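PDB 2B1X: naphthalene dioxygenase large subunit from Rhodococcus sp., which belongs to the Rieske non-haem iron oxygenase family and pairs a [2Fe-2S] Rieske domain with a catalytic domain that carries a mononuclear iron. Local coordinates for residues Arg40-Phe48 / Thr297-Gly305; Ile27-Asp35 / Trp326-Met334. All coordinates share one frame; numbering follows the deposited sequence.

Interaction 1 of 2, residues Arg40-Phe48 / Thr297-Gly305; sequences RIFGHAWVF and TVFPNLSIG
Pro-300, which follows a cis peptide bond in the turn of a beta hairpin of the catalytic domain, wedges its ring against Ile-41, Phe-42 and Ala-45 of the segment leading into strand 47-51. This shows how a hairpin turn can be seated by an N-terminal segment from far away in sequence. Apolar contacts dominate. CG of Pro-300 comes within 3.7 Å of CE2 of Phe-42, while its CB meets CG2 of Ile-41 at 4.0 Å and its CD meets CB of Ala-45 at 3.9 Å. Ile-41 does double duty: CG2 lies over the centre of the Phe-42 ring, and CG1 reaches the edge of the Phe-299 ring at CZ, the two side chains crossing at about a right angle. With CG anti to the backbone N (chi1 166°), Leu-302 sends both methyls to Phe-48; CD2 of Leu-302 lies 4.0 Å from CB of Phe-48. Beyond these, the ring of Phe-42 presents its edge to the amide of Asn-301, their planes 70° apart; ND2 of that amide is held by the backbone O of Trp-326. Direct hydrogen bonds between the segments are absent, and water bridges them. One molecule lies within hydrogen-bonding distance of the backbone O of both Trp-46 and Phe-299, with more acceptors in reach than protons to give. A second water accepts from Phe-48 N at 2.8 Å and donates to OD1 of Asn-301.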
ATOM      1  N   ARG A  40      25.987   8.104   0.256  1.00 13.60           N
ATOM      2  CA  ARG A  40      27.038   8.871  -0.384  1.00 13.65           C
ATOM      3  C   ARG A  40      26.671  10.317  -0.596  1.00 13.46           C
ATOM      4  O   ARG A  40      27.560  11.174  -0.552  1.00 13.30           O
ATOM      5  CB  ARG A  40      27.512   8.209  -1.666  1.00 14.13           C
ATOM      6  CG  ARG A  40      28.177   6.907  -1.341  1.00 15.29           C
ATOM      7  CD  ARG A  40      29.269   6.490  -2.229  1.00 20.35           C
ATOM      8  NE  ARG A  40      29.842   5.230  -1.750  1.00 23.03           N
ATOM      9  CZ  ARG A  40      30.682   4.467  -2.438  1.00 23.68           C
ATOM     10  NH1 ARG A  40      31.071   4.826  -3.673  1.00 21.37           N
ATOM     11  NH2 ARG A  40      31.129   3.349  -1.869  1.00 25.07           N
ATOM     12  N   ILE A  41      25.378  10.605  -0.783  1.00 12.21           N
ATOM     13  CA  ILE A  41      24.944  12.009  -0.793  1.00 12.85           C
ATOM     14  C   ILE A  41      24.435  12.460   0.571  1.00 12.37           C
ATOM     15  O   ILE A  41      25.016  13.342   1.153  1.00 11.18           O
ATOM     16  CB  ILE A  41      23.893  12.311  -1.915  1.00 12.85           C
ATOM     17  CG1 ILE A  41      24.610  12.664  -3.227  1.00 13.71           C
ATOM     18  CG2 ILE A  41      23.050  13.483  -1.550  1.00 13.47           C
ATOM     19  CD1 ILE A  41      25.128  11.501  -3.970  1.00 12.88           C
ATOM     20  N   PHE A  42      23.383  11.813   1.084  1.00 12.30           N
ATOM     21  CA  PHE A  42      22.687  12.309   2.272  1.00 12.57           C
ATOM     22  C   PHE A  42      23.427  12.053   3.572  1.00 12.70           C
ATOM     23  O   PHE A  42      23.177  12.730   4.579  1.00 12.86           O
ATOM     24  CB  PHE A  42      21.205  11.870   2.288  1.00 11.78           C
ATOM     25  CG  PHE A  42      20.394  12.498   1.174  1.00 12.55           C
ATOM     26  CD1 PHE A  42      20.031  11.745   0.040  1.00 11.22           C
ATOM     27  CD2 PHE A  42      20.052  13.844   1.215  1.00 11.09           C
ATOM     28  CE1 PHE A  42      19.353  12.312  -0.995  1.00 11.60           C
ATOM     29  CE2 PHE A  42      19.342  14.442   0.172  1.00 10.23           C
ATOM     30  CZ  PHE A  42      18.987  13.690  -0.939  1.00 10.98           C
ATOM     31  N   GLY A  43      24.365  11.109   3.543  1.00 12.95           N
ATOM     32  CA  GLY A  43      25.255  10.912   4.666  1.00 13.33           C
ATOM     33  C   GLY A  43      26.483  11.814   4.683  1.00 14.37           C
ATOM     34  O   GLY A  43      27.243  11.793   5.655  1.00 14.63           O
ATOM     35  N   HIS A  44      26.670  12.639   3.646  1.00 14.47           N
ATOM     36  CA  HIS A  44      27.840  13.508   3.613  1.00 14.70           C
ATOM     37  C   HIS A  44      27.525  14.988   3.416  1.00 14.61           C
ATOM     38  O   HIS A  44      28.119  15.830   4.057  1.00 15.56           O
ATOM     39  CB  HIS A  44      28.822  13.010   2.558  1.00 14.88           C
ATOM     40  CG  HIS A  44      29.508  11.745   2.953  1.00 15.69           C
ATOM     41  ND1 HIS A  44      28.971  10.494   2.714  1.00 16.22           N
ATOM     42  CD2 HIS A  44      30.670  11.536   3.613  1.00 15.56           C
ATOM     43  CE1 HIS A  44      29.781   9.570   3.202  1.00 15.34           C
ATOM     44  NE2 HIS A  44      30.826  10.177   3.742  1.00 17.44           N
ATOM     45  N   ALA A  45      26.565  15.294   2.553  1.00 13.82           N
ATOM     46  CA  ALA A  45      26.263  16.658   2.169  1.00 13.07           C
ATOM     47  C   ALA A  45      25.602  17.425   3.293  1.00 13.01           C
ATOM     48  O   ALA A  45      25.137  16.834   4.264  1.00 13.87           O
ATOM     49  CB  ALA A  45      25.356  16.658   0.940  1.00 12.64           C
ATOM     50  N   TRP A  46      25.593  18.754   3.172  1.00 12.21           N
ATOM     51  CA  TRP A  46      24.873  19.600   4.108  1.00 11.52           C
ATOM     52  C   TRP A  46      23.431  19.685   3.608  1.00 11.36           C
ATOM     53  O   TRP A  46      23.198  20.083   2.460  1.00 11.74           O
ATOM     54  CB  TRP A  46      25.480  21.007   4.144  1.00 10.71           C
ATOM     55  CG  TRP A  46      26.739  21.109   4.933  1.00 11.14           C
ATOM     56  CD1 TRP A  46      28.009  20.980   4.465  1.00 11.35           C
ATOM     57  CD2 TRP A  46      26.849  21.305   6.344  1.00 11.15           C
ATOM     58  NE1 TRP A  46      28.917  21.117   5.492  1.00 11.77           N
ATOM     59  CE2 TRP A  46      28.227  21.329   6.658  1.00 12.61           C
ATOM     60  CE3 TRP A  46      25.917  21.501   7.381  1.00 10.86           C
ATOM     61  CZ2 TRP A  46      28.698  21.549   7.956  1.00 12.69           C
ATOM     62  CZ3 TRP A  46      26.380  21.708   8.664  1.00 11.14           C
ATOM     63  CH2 TRP A  46      27.757  21.727   8.947  1.00 12.37           C
ATOM     64  N   VAL A  47      22.483  19.400   4.495  1.00 10.92           N
ATOM     65  CA  VAL A  47      21.053  19.342   4.163  1.00 11.02           C
ATOM     66  C   VAL A  47      20.263  20.374   4.993  1.00 11.84           C
ATOM     67  O   VAL A  47      20.480  20.515   6.191  1.00 10.83           O
ATOM     68  CB  VAL A  47      20.503  17.939   4.467  1.00 11.78           C
ATOM     69  CG1 VAL A  47      18.966  17.874   4.239  1.00 10.39           C
ATOM     70  CG2 VAL A  47      21.312  16.860   3.681  1.00 10.46           C
ATOM     71  N   PHE A  48      19.379  21.124   4.330  1.00 11.02           N
ATOM     72  CA  PHE A  48      18.605  22.147   5.009  1.00 11.59           C
ATOM     73  C   PHE A  48      17.561  21.482   5.940  1.00 12.15           C
ATOM     74  O   PHE A  48      16.867  20.519   5.549  1.00 11.23           O
ATOM     75  CB  PHE A  48      17.905  23.059   3.987  1.00 11.63           C
ATOM     76  CG  PHE A  48      16.955  24.046   4.620  1.00 12.27           C
ATOM     77  CD1 PHE A  48      17.425  25.204   5.220  1.00 11.52           C
ATOM     78  CD2 PHE A  48      15.589  23.788   4.633  1.00 13.17           C
ATOM     79  CE1 PHE A  48      16.537  26.111   5.836  1.00 12.13           C
ATOM     80  CE2 PHE A  48      14.702  24.649   5.246  1.00 12.42           C
ATOM     81  CZ  PHE A  48      15.165  25.842   5.836  1.00 12.92           C
ATOM     82  N   THR A 297      19.205  25.920  -6.785  1.00 11.28           N
ATOM     83  CA  THR A 297      19.226  24.802  -5.863  1.00 11.74           C
ATOM     84  C   THR A 297      20.525  24.860  -5.101  1.00 11.86           C
ATOM     85  O   THR A 297      21.599  25.058  -5.685  1.00 11.25           O
ATOM     86  CB  THR A 297      19.103  23.481  -6.647  1.00 11.89           C
ATOM     87  OG1 THR A 297      17.764  23.381  -7.135  1.00 12.19           O
ATOM     88  CG2 THR A 297      19.297  22.273  -5.727  1.00 13.15           C
ATOM     89  N   VAL A 298      20.400  24.742  -3.785  1.00 11.06           N
ATOM     90  CA  VAL A 298      21.531  24.459  -2.923  1.00 11.57           C
ATOM     91  C   VAL A 298      21.706  22.924  -2.811  1.00 10.99           C
ATOM     92  O   VAL A 298      20.893  22.223  -2.202  1.00 10.94           O
ATOM     93  CB  VAL A 298      21.325  25.067  -1.510  1.00 11.37           C
ATOM     94  CG1 VAL A 298      22.565  24.862  -0.664  1.00 10.72           C
ATOM     95  CG2 VAL A 298      20.996  26.562  -1.632  1.00 10.19           C
ATOM     96  N   PHE A 299      22.751  22.400  -3.417  1.00 10.82           N
ATOM     97  CA  PHE A 299      22.942  20.950  -3.413  1.00 10.56           C
ATOM     98  C   PHE A 299      22.919  20.395  -1.989  1.00 10.43           C
ATOM     99  O   PHE A 299      23.510  20.995  -1.094  1.00 10.59           O
ATOM    100  CB  PHE A 299      24.277  20.597  -4.048  1.00 10.29           C
ATOM    101  CG  PHE A 299      24.434  19.152  -4.312  1.00 10.15           C
ATOM    102  CD1 PHE A 299      24.118  18.618  -5.565  1.00  8.82           C
ATOM    103  CD2 PHE A 299      24.927  18.311  -3.314  1.00  9.27           C
ATOM    104  CE1 PHE A 299      24.264  17.254  -5.817  1.00  9.30           C
ATOM    105  CE2 PHE A 299      25.063  16.912  -3.548  1.00  8.77           C
ATOM    106  CZ  PHE A 299      24.732  16.397  -4.795  1.00  9.00           C
ATOM    107  N   PRO A 300      22.276  19.249  -1.765  1.00 10.37           N
ATOM    108  CA  PRO A 300      21.525  18.511  -2.798  1.00 10.37           C
ATOM    109  C   PRO A 300      20.086  18.959  -3.088  1.00 10.09           C
ATOM    110  O   PRO A 300      19.740  19.020  -4.285  1.00 10.30           O
ATOM    111  CB  PRO A 300      21.515  17.066  -2.270  1.00  9.84           C
ATOM    112  CG  PRO A 300      21.663  17.226  -0.729  1.00 11.20           C
ATOM    113  CD  PRO A 300      22.307  18.547  -0.460  1.00 10.02           C
ATOM    114  N   ASN A 301      19.269  19.224  -2.072  1.00  9.83           N
ATOM    115  CA  ASN A 301      17.807  19.136  -2.277  1.00  9.96           C
ATOM    116  C   ASN A 301      17.032  20.322  -1.687  1.00 10.22           C
ATOM    117  O   ASN A 301      15.857  20.191  -1.365  1.00 11.12           O
ATOM    118  CB  ASN A 301      17.254  17.805  -1.724  1.00  9.24           C
ATOM    119  CG  ASN A 301      17.288  17.747  -0.186  1.00  9.61           C
ATOM    120  OD1 ASN A 301      18.144  18.363   0.436  1.00  9.74           O
ATOM    121  ND2 ASN A 301      16.342  17.035   0.418  1.00  8.26           N
ATOM    122  N   LEU A 302      17.690  21.474  -1.541  1.00 10.52           N
ATOM    123  CA  LEU A 302      17.011  22.704  -1.155  1.00 10.54           C
ATOM    124  C   LEU A 302      16.934  23.602  -2.378  1.00 11.16           C
ATOM    125  O   LEU A 302      17.972  23.949  -2.947  1.00 11.01           O
ATOM    126  CB  LEU A 302      17.766  23.452  -0.028  1.00 10.61           C
ATOM    127  CG  LEU A 302      17.301  24.933   0.189  1.00  9.84           C
ATOM    128  CD1 LEU A 302      15.891  24.928   0.753  1.00 10.71           C
ATOM    129  CD2 LEU A 302      18.235  25.719   1.081  1.00  9.27           C
ATOM    130  N   SER A 303      15.720  23.988  -2.781  1.00 11.24           N
ATOM    131  CA  SER A 303      15.585  24.905  -3.914  1.00 11.57           C
ATOM    132  C   SER A 303      14.915  26.207  -3.465  1.00 11.83           C
ATOM    133  O   SER A 303      14.205  26.232  -2.459  1.00 11.26           O
ATOM    134  CB  SER A 303      14.797  24.281  -5.080  1.00 10.68           C
ATOM    135  OG  SER A 303      15.449  23.128  -5.632  1.00 12.76           O
ATOM    136  N   ILE A 304      15.196  27.268  -4.219  1.00 11.44           N
ATOM    137  CA  ILE A 304      14.748  28.612  -3.934  1.00 12.50           C
ATOM    138  C   ILE A 304      13.993  29.105  -5.143  1.00 12.50           C
ATOM    139  O   ILE A 304      14.459  28.923  -6.288  1.00 12.36           O
ATOM    140  CB  ILE A 304      15.989  29.503  -3.669  1.00 13.30           C
ATOM    141  CG1 ILE A 304      16.704  29.000  -2.394  1.00 13.47           C
ATOM    142  CG2 ILE A 304      15.612  30.979  -3.574  1.00 14.33           C
ATOM    143  CD1 ILE A 304      18.041  29.673  -2.094  1.00 17.16           C
ATOM    144  N   GLY A 305      12.845  29.731  -4.908  1.00 12.00           N
ATOM    145  CA  GLY A 305      12.191  30.529  -5.934  1.00 12.59           C
ATOM    146  C   GLY A 305      11.838  31.914  -5.433  1.00 13.17           C
ATOM    147  O   GLY A 305      11.122  32.030  -4.440  1.00 14.63           O
TER
HETATM  148  O   HOH W   1      21.304  21.635   0.734  1.00 28.42           O
HETATM  149  O   HOH W   2      18.895  20.855   1.560  1.00 17.60           O

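Interaction 2 of 2, residues Ile27-Asp35 / Trp326-Met334; sequences IINDPEVHD and WHPLGPDKM
Asn-29 meets the Gly-330 to Lys-333 turn through its amide, just ahead of helix 31-40, and illustrates how a helix start can be docked on a hairpin end. CG of Asn-29 stands anti to the backbone N (chi1 -179°), which brings OD1 of Asn-29 to within 3.4 Å of CB of Pro-331 and 3.7 Å of CB of Asp-332. ND2 of Asn-29 is gripped by the backbone O of Thr-380 and also donates to a water, which in turn donates to OD2 of Asp-332. Next comes Asp-30, the N-cap: its OD1 accepts from Val-33 N at 3.1 Å through the anti lone pair, with a weaker bond from Glu-32 N, while OD2 pairs with Lys-389. The backbone N of Asp-30 lies 3.8 Å from CB of Pro-331. One turn on, the imidazole of His-34 lies flat against the backbone of the hairpin. Gly-330 CA sits 3.6 Å from the centroid of the His-34 ring and 22° off the normal, and CD of Pro-331 makes a second CH-pi contact over the face. CB of Pro-328 approaches the edge of the same ring. A water 2.9 Å from NE2 of His-34 donates to the backbone O of Pro-328, adding a water-mediated link beside the CH-pi contacts. On the hairpin side, Leu-329 N and Gly-330 N both donate to Lys-333 O, the mark of a classic beta bulge; His-34 thus packs on a hairpin end formed by this bulge and the type I turn from Gly-330 to Lys-333.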
ATOM      1  N   ILE A  27      19.962   6.972 -13.489  1.00 14.36           N
ATOM      2  CA  ILE A  27      20.098   7.636 -12.189  1.00 14.72           C
ATOM      3  C   ILE A  27      18.785   8.111 -11.559  1.00 14.27           C
ATOM      4  O   ILE A  27      18.771   8.437 -10.377  1.00 14.75           O
ATOM      5  CB  ILE A  27      21.083   8.803 -12.252  1.00 15.18           C
ATOM      6  CG1 ILE A  27      20.470   9.957 -13.056  1.00 15.56           C
ATOM      7  CG2 ILE A  27      22.443   8.346 -12.788  1.00 15.68           C
ATOM      8  CD1 ILE A  27      21.175  11.273 -12.855  1.00 16.21           C
ATOM      9  N   ILE A  28      17.695   8.116 -12.324  1.00 13.99           N
ATOM     10  CA  ILE A  28      16.447   8.701 -11.863  1.00 14.19           C
ATOM     11  C   ILE A  28      15.624   7.838 -10.892  1.00 14.07           C
ATOM     12  O   ILE A  28      15.214   8.304  -9.817  1.00 14.15           O
ATOM     13  CB  ILE A  28      15.575   9.172 -13.073  1.00 14.24           C
ATOM     14  CG1 ILE A  28      16.258  10.342 -13.795  1.00 15.84           C
ATOM     15  CG2 ILE A  28      14.196   9.599 -12.608  1.00 12.80           C
ATOM     16  CD1 ILE A  28      15.693  10.617 -15.165  1.00 18.97           C
ATOM     17  N   ASN A  29      15.360   6.603 -11.287  1.00 13.11           N
ATOM     18  CA  ASN A  29      14.486   5.727 -10.517  1.00 12.55           C
ATOM     19  C   ASN A  29      15.094   4.318 -10.462  1.00 12.39           C
ATOM     20  O   ASN A  29      14.828   3.492 -11.333  1.00 13.49           O
ATOM     21  CB  ASN A  29      13.102   5.699 -11.172  1.00 11.69           C
ATOM     22  CG  ASN A  29      12.121   4.829 -10.431  1.00 12.53           C
ATOM     23  OD1 ASN A  29      12.440   4.277  -9.359  1.00 13.23           O
ATOM     24  ND2 ASN A  29      10.934   4.650 -11.007  1.00  9.55           N
ATOM     25  N   ASP A  30      15.924   4.068  -9.461  1.00 12.53           N
ATOM     26  CA  ASP A  30      16.589   2.770  -9.304  1.00 13.01           C
ATOM     27  C   ASP A  30      16.857   2.449  -7.827  1.00 12.82           C
ATOM     28  O   ASP A  30      17.450   3.264  -7.144  1.00 11.77           O
ATOM     29  CB  ASP A  30      17.899   2.795 -10.092  1.00 12.91           C
ATOM     30  CG  ASP A  30      18.571   1.454 -10.113  1.00 15.42           C
ATOM     31  OD1 ASP A  30      19.489   1.243  -9.292  1.00 16.92           O
ATOM     32  OD2 ASP A  30      18.218   0.540 -10.875  1.00 16.93           O
ATOM     33  N   PRO A  31      16.469   1.254  -7.339  1.00 13.49           N
ATOM     34  CA  PRO A  31      16.641   0.922  -5.914  1.00 13.91           C
ATOM     35  C   PRO A  31      18.118   0.990  -5.458  1.00 13.99           C
ATOM     36  O   PRO A  31      18.376   1.488  -4.370  1.00 14.01           O
ATOM     37  CB  PRO A  31      16.109  -0.511  -5.796  1.00 14.54           C
ATOM     38  CG  PRO A  31      15.297  -0.736  -6.997  1.00 14.99           C
ATOM     39  CD  PRO A  31      15.863   0.142  -8.090  1.00 13.84           C
ATOM     40  N   GLU A  32      19.060   0.551  -6.289  1.00 14.00           N
ATOM     41  CA  GLU A  32      20.480   0.547  -5.895  1.00 14.18           C
ATOM     42  C   GLU A  32      21.006   1.988  -5.873  1.00 13.75           C
ATOM     43  O   GLU A  32      21.740   2.374  -4.964  1.00 13.80           O
ATOM     44  CB  GLU A  32      21.367  -0.324  -6.802  1.00 14.21           C
ATOM     45  CG  GLU A  32      22.752  -0.575  -6.181  1.00 17.10           C
ATOM     46  CD  GLU A  32      23.845  -1.055  -7.147  1.00 18.08           C
ATOM     47  OE1 GLU A  32      23.549  -1.314  -8.338  1.00 17.90           O
ATOM     48  OE2 GLU A  32      25.016  -1.185  -6.685  1.00 18.30           O
ATOM     49  N   VAL A  33      20.586   2.782  -6.852  1.00 12.86           N
ATOM     50  CA  VAL A  33      20.988   4.173  -6.902  1.00 11.94           C
ATOM     51  C   VAL A  33      20.487   4.814  -5.614  1.00 12.24           C
ATOM     52  O   VAL A  33      21.250   5.482  -4.907  1.00 12.14           O
ATOM     53  CB  VAL A  33      20.432   4.875  -8.148  1.00 12.00           C
ATOM     54  CG1 VAL A  33      20.580   6.379  -8.026  1.00 11.81           C
ATOM     55  CG2 VAL A  33      21.169   4.393  -9.429  1.00 11.13           C
ATOM     56  N   HIS A  34      19.206   4.627  -5.298  1.00 11.34           N
ATOM     57  CA  HIS A  34      18.670   5.230  -4.078  1.00 11.64           C
ATOM     58  C   HIS A  34      19.456   4.824  -2.827  1.00 12.27           C
ATOM     59  O   HIS A  34      19.794   5.669  -2.005  1.00 11.78           O
ATOM     60  CB  HIS A  34      17.169   4.914  -3.883  1.00 11.38           C
ATOM     61  CG  HIS A  34      16.518   5.799  -2.877  1.00 12.21           C
ATOM     62  ND1 HIS A  34      16.146   7.101  -3.161  1.00 12.78           N
ATOM     63  CD2 HIS A  34      16.199   5.590  -1.574  1.00 12.12           C
ATOM     64  CE1 HIS A  34      15.616   7.648  -2.079  1.00 13.82           C
ATOM     65  NE2 HIS A  34      15.646   6.762  -1.099  1.00 12.06           N
ATOM     66  N   ASP A  35      19.788   3.531  -2.706  1.00 12.46           N
ATOM     67  CA  ASP A  35      20.454   3.050  -1.494  1.00 13.15           C
ATOM     68  C   ASP A  35      21.870   3.601  -1.355  1.00 13.02           C
ATOM     69  O   ASP A  35      22.273   4.012  -0.263  1.00 13.43           O
ATOM     70  CB  ASP A  35      20.512   1.515  -1.450  1.00 13.36           C
ATOM     71  CG  ASP A  35      19.177   0.886  -1.110  1.00 16.79           C
ATOM     72  OD1 ASP A  35      18.337   1.553  -0.452  1.00 17.80           O
ATOM     73  OD2 ASP A  35      18.909  -0.319  -1.424  1.00 21.09           O
ATOM     74  N   TRP A 326      13.147  18.886  -1.412  1.00 11.02           N
ATOM     75  CA  TRP A 326      12.689  17.725  -2.144  1.00 11.48           C
ATOM     76  C   TRP A 326      13.163  16.575  -1.276  1.00 11.35           C
ATOM     77  O   TRP A 326      14.278  16.089  -1.431  1.00 10.90           O
ATOM     78  CB  TRP A 326      13.281  17.676  -3.565  1.00 11.10           C
ATOM     79  CG  TRP A 326      13.227  18.966  -4.267  1.00 11.39           C
ATOM     80  CD1 TRP A 326      14.295  19.805  -4.584  1.00 12.62           C
ATOM     81  CD2 TRP A 326      12.045  19.625  -4.739  1.00 10.36           C
ATOM     82  NE1 TRP A 326      13.823  20.918  -5.234  1.00 11.10           N
ATOM     83  CE2 TRP A 326      12.454  20.823  -5.363  1.00 10.61           C
ATOM     84  CE3 TRP A 326      10.666  19.301  -4.724  1.00  8.62           C
ATOM     85  CZ2 TRP A 326      11.549  21.722  -5.937  1.00  8.79           C
ATOM     86  CZ3 TRP A 326       9.760  20.208  -5.323  1.00 12.06           C
ATOM     87  CH2 TRP A 326      10.226  21.416  -5.916  1.00 10.43           C
ATOM     88  N   HIS A 327      12.322  16.177  -0.326  1.00 11.55           N
ATOM     89  CA  HIS A 327      12.760  15.172   0.644  1.00 12.91           C
ATOM     90  C   HIS A 327      12.716  13.728   0.095  1.00 12.62           C
ATOM     91  O   HIS A 327      11.665  13.255  -0.295  1.00 14.26           O
ATOM     92  CB  HIS A 327      11.981  15.278   1.965  1.00 13.27           C
ATOM     93  CG  HIS A 327      12.525  14.381   3.009  1.00 14.30           C
ATOM     94  ND1 HIS A 327      11.812  13.307   3.508  1.00 16.48           N
ATOM     95  CD2 HIS A 327      13.750  14.331   3.583  1.00  9.53           C
ATOM     96  CE1 HIS A 327      12.562  12.661   4.382  1.00 13.11           C
ATOM     97  NE2 HIS A 327      13.748  13.245   4.424  1.00 13.55           N
ATOM     98  N   PRO A 328      13.843  13.015   0.081  1.00 12.52           N
ATOM     99  CA  PRO A 328      13.865  11.654  -0.481  1.00 12.23           C
ATOM    100  C   PRO A 328      13.168  10.555   0.362  1.00 12.62           C
ATOM    101  O   PRO A 328      13.558  10.258   1.528  1.00 12.66           O
ATOM    102  CB  PRO A 328      15.370  11.341  -0.590  1.00 11.22           C
ATOM    103  CG  PRO A 328      15.979  12.095   0.542  1.00 11.70           C
ATOM    104  CD  PRO A 328      15.176  13.428   0.588  1.00 11.44           C
ATOM    105  N   LEU A 329      12.188   9.904  -0.252  1.00 12.11           N
ATOM    106  CA  LEU A 329      11.411   8.871   0.450  1.00 11.81           C
ATOM    107  C   LEU A 329      11.748   7.489  -0.141  1.00 12.10           C
ATOM    108  O   LEU A 329      11.698   6.477   0.553  1.00 12.45           O
ATOM    109  CB  LEU A 329       9.916   9.167   0.330  1.00 11.76           C
ATOM    110  CG  LEU A 329       9.330  10.254   1.225  1.00 12.56           C
ATOM    111  CD1 LEU A 329       7.807  10.322   1.026  1.00 13.30           C
ATOM    112  CD2 LEU A 329       9.676   9.970   2.708  1.00 12.85           C
ATOM    113  N   GLY A 330      12.070   7.455  -1.435  1.00 11.74           N
ATOM    114  CA  GLY A 330      12.482   6.212  -2.097  1.00 10.86           C
ATOM    115  C   GLY A 330      12.882   6.587  -3.528  1.00 11.04           C
ATOM    116  O   GLY A 330      12.883   7.806  -3.877  1.00  9.20           O
ATOM    117  N   PRO A 331      13.250   5.590  -4.331  1.00 10.22           N
ATOM    118  CA  PRO A 331      13.681   5.838  -5.718  1.00 10.36           C
ATOM    119  C   PRO A 331      12.579   6.573  -6.494  1.00 11.79           C
ATOM    120  O   PRO A 331      12.867   7.410  -7.405  1.00 10.28           O
ATOM    121  CB  PRO A 331      13.882   4.431  -6.291  1.00 10.65           C
ATOM    122  CG  PRO A 331      13.136   3.511  -5.320  1.00 11.18           C
ATOM    123  CD  PRO A 331      13.263   4.150  -3.973  1.00  9.93           C
ATOM    124  N   ASP A 332      11.324   6.303  -6.108  1.00 11.49           N
ATOM    125  CA  ASP A 332      10.217   6.815  -6.893  1.00 12.61           C
ATOM    126  C   ASP A 332       9.239   7.649  -6.090  1.00 12.41           C
ATOM    127  O   ASP A 332       8.078   7.796  -6.481  1.00 12.34           O
ATOM    128  CB  ASP A 332       9.484   5.669  -7.609  1.00 12.30           C
ATOM    129  CG  ASP A 332       9.015   4.625  -6.669  1.00 16.66           C
ATOM    130  OD1 ASP A 332       9.154   4.816  -5.426  1.00 18.09           O
ATOM    131  OD2 ASP A 332       8.534   3.549  -7.100  1.00 21.89           O
ATOM    132  N   LYS A 333       9.715   8.219  -4.984  1.00 12.48           N
ATOM    133  CA  LYS A 333       8.832   8.921  -4.079  1.00 13.53           C
ATOM    134  C   LYS A 333       9.542  10.048  -3.323  1.00 12.26           C
ATOM    135  O   LYS A 333      10.678   9.912  -2.916  1.00 11.02           O
ATOM    136  CB  LYS A 333       8.229   7.900  -3.107  1.00 14.35           C
ATOM    137  CG  LYS A 333       6.966   8.366  -2.362  1.00 19.31           C
ATOM    138  CD  LYS A 333       6.475   7.267  -1.393  1.00 25.41           C
ATOM    139  CE  LYS A 333       5.379   7.762  -0.459  1.00 29.20           C
ATOM    140  NZ  LYS A 333       4.798   6.653   0.445  1.00 35.55           N
ATOM    141  N   MET A 334       8.898  11.200  -3.194  1.00 11.57           N
ATOM    142  CA  MET A 334       9.491  12.233  -2.370  1.00 11.39           C
ATOM    143  C   MET A 334       8.413  12.951  -1.573  1.00 11.51           C
ATOM    144  O   MET A 334       7.227  12.846  -1.910  1.00 11.11           O
ATOM    145  CB  MET A 334      10.306  13.195  -3.252  1.00 12.02           C
ATOM    146  CG  MET A 334       9.420  14.068  -4.202  1.00 13.78           C
ATOM    147  SD  MET A 334      10.293  15.582  -4.714  1.00 15.16           S
ATOM    148  CE  MET A 334       9.681  15.736  -6.397  1.00 13.16           C
TER
HETATM  149  O   HOH W   3       8.476   3.229 -10.174  1.00 35.01           O
HETATM  150  O   HOH W   4      15.215   7.854   1.607  1.00 17.94           O

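Starting from the N terminus, the chain passes 27-35 and runs along helix 31-40 directly into 40-48 and strand 47-51. After a long excursion that includes the Rieske domain and much of the catalytic domain, 297-305 returns to close the loop of interaction 1. Strand 302-309 is followed by strand 318-330, and the turn after it closes the wider loop of interaction 2, inside which the first is nested. Both contacts fasten the N-terminal segment to two hairpin ends of one antiparallel sheet, 293-298/302-309 and 318-330/333-343, whose strands 302-309 and 318-330 are neighbours. Their centres lie about 14 Å apart, and they touch directly: Trp-326 NE1 is probably hydrogen-bonded to Ser-303 OG, and Phe-42 packs on Pro-328.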